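Fumarate lyase (Mesorhizobium sp., PDB 3C8T) is a largely helical protein of the fumarate lyase superfamily that forms a four-chain assembly; its precise role is not assigned. Local coordinates at residues V185-F190 / I222-A227. Numbering follows the deposited sequence.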
loop_
_atom_site.group_PDB
_atom_site.type_symbol
_atom_site.label_atom_id
_atom_site.label_comp_id
_atom_site.label_asym_id
_atom_site.label_seq_id
_atom_site.Cartn_x
_atom_site.Cartn_y
_atom_site.Cartn_z
ATOM N N VAL A 185 7.814 7.762 -21.750
ATOM C CA VAL A 185 6.658 6.914 -21.880
ATOM C C VAL A 185 6.117 6.919 -23.314
ATOM O O VAL A 185 5.532 5.923 -23.734
ATOM C CB VAL A 185 5.538 7.237 -20.812
ATOM C CG1 VAL A 185 4.926 8.617 -21.045
ATOM C CG2 VAL A 185 4.437 6.156 -20.815
ATOM N N LEU A 186 6.329 7.999 -24.076
ATOM C CA LEU A 186 5.689 8.074 -25.412
ATOM C C LEU A 186 6.547 7.466 -26.526
ATOM O O LEU A 186 7.056 8.175 -27.411
ATOM C CB LEU A 186 5.196 9.484 -25.744
ATOM C CG LEU A 186 4.182 10.071 -24.736
ATOM C CD1 LEU A 186 3.906 11.549 -25.061
ATOM C CD2 LEU A 186 2.858 9.281 -24.689
ATOM N N VAL A 187 6.664 6.145 -26.484
ATOM C CA VAL A 187 7.452 5.395 -27.439
ATOM C C VAL A 187 6.596 4.266 -27.932
ATOM O O VAL A 187 5.704 3.792 -27.230
ATOM C CB VAL A 187 8.806 4.816 -26.849
ATOM C CG1 VAL A 187 9.804 5.915 -26.558
ATOM C CG2 VAL A 187 8.587 3.965 -25.618
ATOM N N VAL A 188 6.860 3.853 -29.170
ATOM C CA VAL A 188 6.134 2.769 -29.836
ATOM C C VAL A 188 6.456 1.452 -29.149
ATOM O O VAL A 188 7.565 1.278 -28.589
ATOM C CB VAL A 188 6.526 2.742 -31.373
ATOM C CG1 VAL A 188 7.856 1.954 -31.659
ATOM C CG2 VAL A 188 5.413 2.195 -32.186
ATOM N N GLU A 189 5.516 0.517 -29.171
ATOM C CA GLU A 189 5.899 -0.878 -28.923
ATOM C C GLU A 189 5.686 -1.716 -30.199
ATOM O O GLU A 189 4.540 -1.889 -30.637
ATOM C CB GLU A 189 5.109 -1.506 -27.774
ATOM C CG GLU A 189 5.557 -2.936 -27.497
ATOM C CD GLU A 189 6.610 -3.003 -26.415
ATOM O OE1 GLU A 189 7.785 -3.069 -26.783
ATOM O OE2 GLU A 189 6.266 -2.970 -25.211
ATOM N N PHE A 190 6.773 -2.211 -30.794
ATOM C CA PHE A 190 6.641 -3.172 -31.886
ATOM C C PHE A 190 7.821 -4.133 -31.894
ATOM O O PHE A 190 8.935 -3.789 -32.380
ATOM C CB PHE A 190 6.492 -2.477 -33.253
ATOM C CG PHE A 190 6.262 -3.440 -34.374
ATOM C CD1 PHE A 190 5.039 -4.100 -34.494
ATOM C CD2 PHE A 190 7.284 -3.708 -35.290
ATOM C CE1 PHE A 190 4.832 -5.014 -35.515
ATOM C CE2 PHE A 190 7.113 -4.615 -36.300
ATOM C CZ PHE A 190 5.888 -5.284 -36.440
ATOM N N ILE A 222 14.910 -0.622 -26.649
ATOM C CA ILE A 222 14.649 -2.044 -26.859
ATOM C C ILE A 222 13.209 -2.341 -26.366
ATOM O O ILE A 222 12.599 -1.556 -25.583
ATOM C CB ILE A 222 15.737 -2.946 -26.137
ATOM C CG1 ILE A 222 15.681 -4.425 -26.584
ATOM C CG2 ILE A 222 15.645 -2.801 -24.586
ATOM C CD1 ILE A 222 16.960 -5.217 -26.228
ATOM N N THR A 223 12.681 -3.462 -26.850
ATOM C CA THR A 223 11.430 -4.066 -26.423
ATOM C C THR A 223 11.123 -3.784 -24.950
ATOM O O THR A 223 11.987 -3.958 -24.059
ATOM C CB THR A 223 11.514 -5.592 -26.645
ATOM O OG1 THR A 223 11.931 -5.836 -27.990
ATOM C CG2 THR A 223 10.148 -6.295 -26.366
ATOM N N TRP A 224 9.905 -3.315 -24.690
ATOM C CA TRP A 224 9.528 -3.041 -23.311
ATOM C C TRP A 224 8.281 -3.834 -22.883
ATOM O O TRP A 224 7.563 -3.413 -22.003
ATOM C CB TRP A 224 9.431 -1.515 -23.047
ATOM C CG TRP A 224 8.581 -0.740 -24.014
ATOM C CD1 TRP A 224 8.940 -0.295 -25.255
ATOM C CD2 TRP A 224 7.213 -0.296 -23.808
ATOM N NE1 TRP A 224 7.884 0.406 -25.836
ATOM C CE2 TRP A 224 6.828 0.428 -24.952
ATOM C CE3 TRP A 224 6.300 -0.417 -22.743
ATOM C CZ2 TRP A 224 5.563 1.002 -25.082
ATOM C CZ3 TRP A 224 5.025 0.173 -22.870
ATOM C CH2 TRP A 224 4.681 0.863 -24.017
ATOM N N HIS A 225 8.027 -4.975 -23.534
ATOM C CA HIS A 225 6.933 -5.876 -23.153
ATOM C C HIS A 225 7.038 -6.156 -21.643
ATOM O O HIS A 225 6.022 -6.235 -20.956
ATOM C CB HIS A 225 7.009 -7.199 -23.918
ATOM C CG HIS A 225 6.651 -7.107 -25.375
ATOM N ND1 HIS A 225 7.170 -7.972 -26.321
ATOM C CD2 HIS A 225 5.829 -6.273 -26.046
ATOM C CE1 HIS A 225 6.688 -7.664 -27.508
ATOM N NE2 HIS A 225 5.861 -6.645 -27.367
ATOM N N SER A 226 8.268 -6.296 -21.143
ATOM C CA SER A 226 8.505 -6.643 -19.735
ATOM C C SER A 226 9.367 -5.644 -18.940
ATOM O O SER A 226 9.731 -5.924 -17.802
ATOM C CB SER A 226 9.108 -8.041 -19.646
ATOM O OG SER A 226 10.426 -8.019 -20.140
ATOM N N ALA A 227 9.654 -4.487 -19.535
ATOM C CA ALA A 227 10.364 -3.357 -18.885
ATOM C C ALA A 227 9.392 -2.172 -18.759
ATOM O O ALA A 227 9.296 -1.308 -19.656
ATOM C CB ALA A 227 11.635 -2.954 -19.715
#
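Glu-189 lies across the side chains of Trp-224 and His-225. Its CG is anti to the backbone N (chi1 -178°), and a bend at chi2 lays the carboxylate over the indole. OE2 sits over the centre of one face of the Trp-224 ring, 3.2 Å from CD2 of Trp-224. The carboxylate and indole planes are 30° apart. OE1 of Glu-189 accepts a nearly straight hydrogen bond from the backbone N of Trp-224 at 3.0 Å, through its syn lone pair. His-225 meets the same carboxylate obliquely, its CD2 3.4 Å from Glu-189 CD. NE2 of this histidine is hydrogen-bonded to OD1 of Asp-106.

The edge of the indole is held as well. Trp-224 NE1 donates to Val-188 O at 2.9 Å, with the acceptor near the ring plane. The donor stands well above the carbonyl plane of Val-188. Val-187 packs its CG2 against the indole, 4.0 Å from CE2 of Trp-224.

The contact joins the loop after helix 160-185 to the loop leading into helix 229-255. Trp-224 also touches Val-113 of helix 104-140 and Val-231 of helix 229-255.

Two hydrogen bonds thus fix Trp-224 through its backbone and its ring nitrogen. OE2 of Glu-189 has a long, weak ion pair with Arg-228 and lies close to Asp-109. Burial, the indole face and Asp-109 would tend to raise the carboxylate's proton affinity. The bond from Trp-224 N and, more weakly, Arg-228 would act the other way, so the net effect stays open.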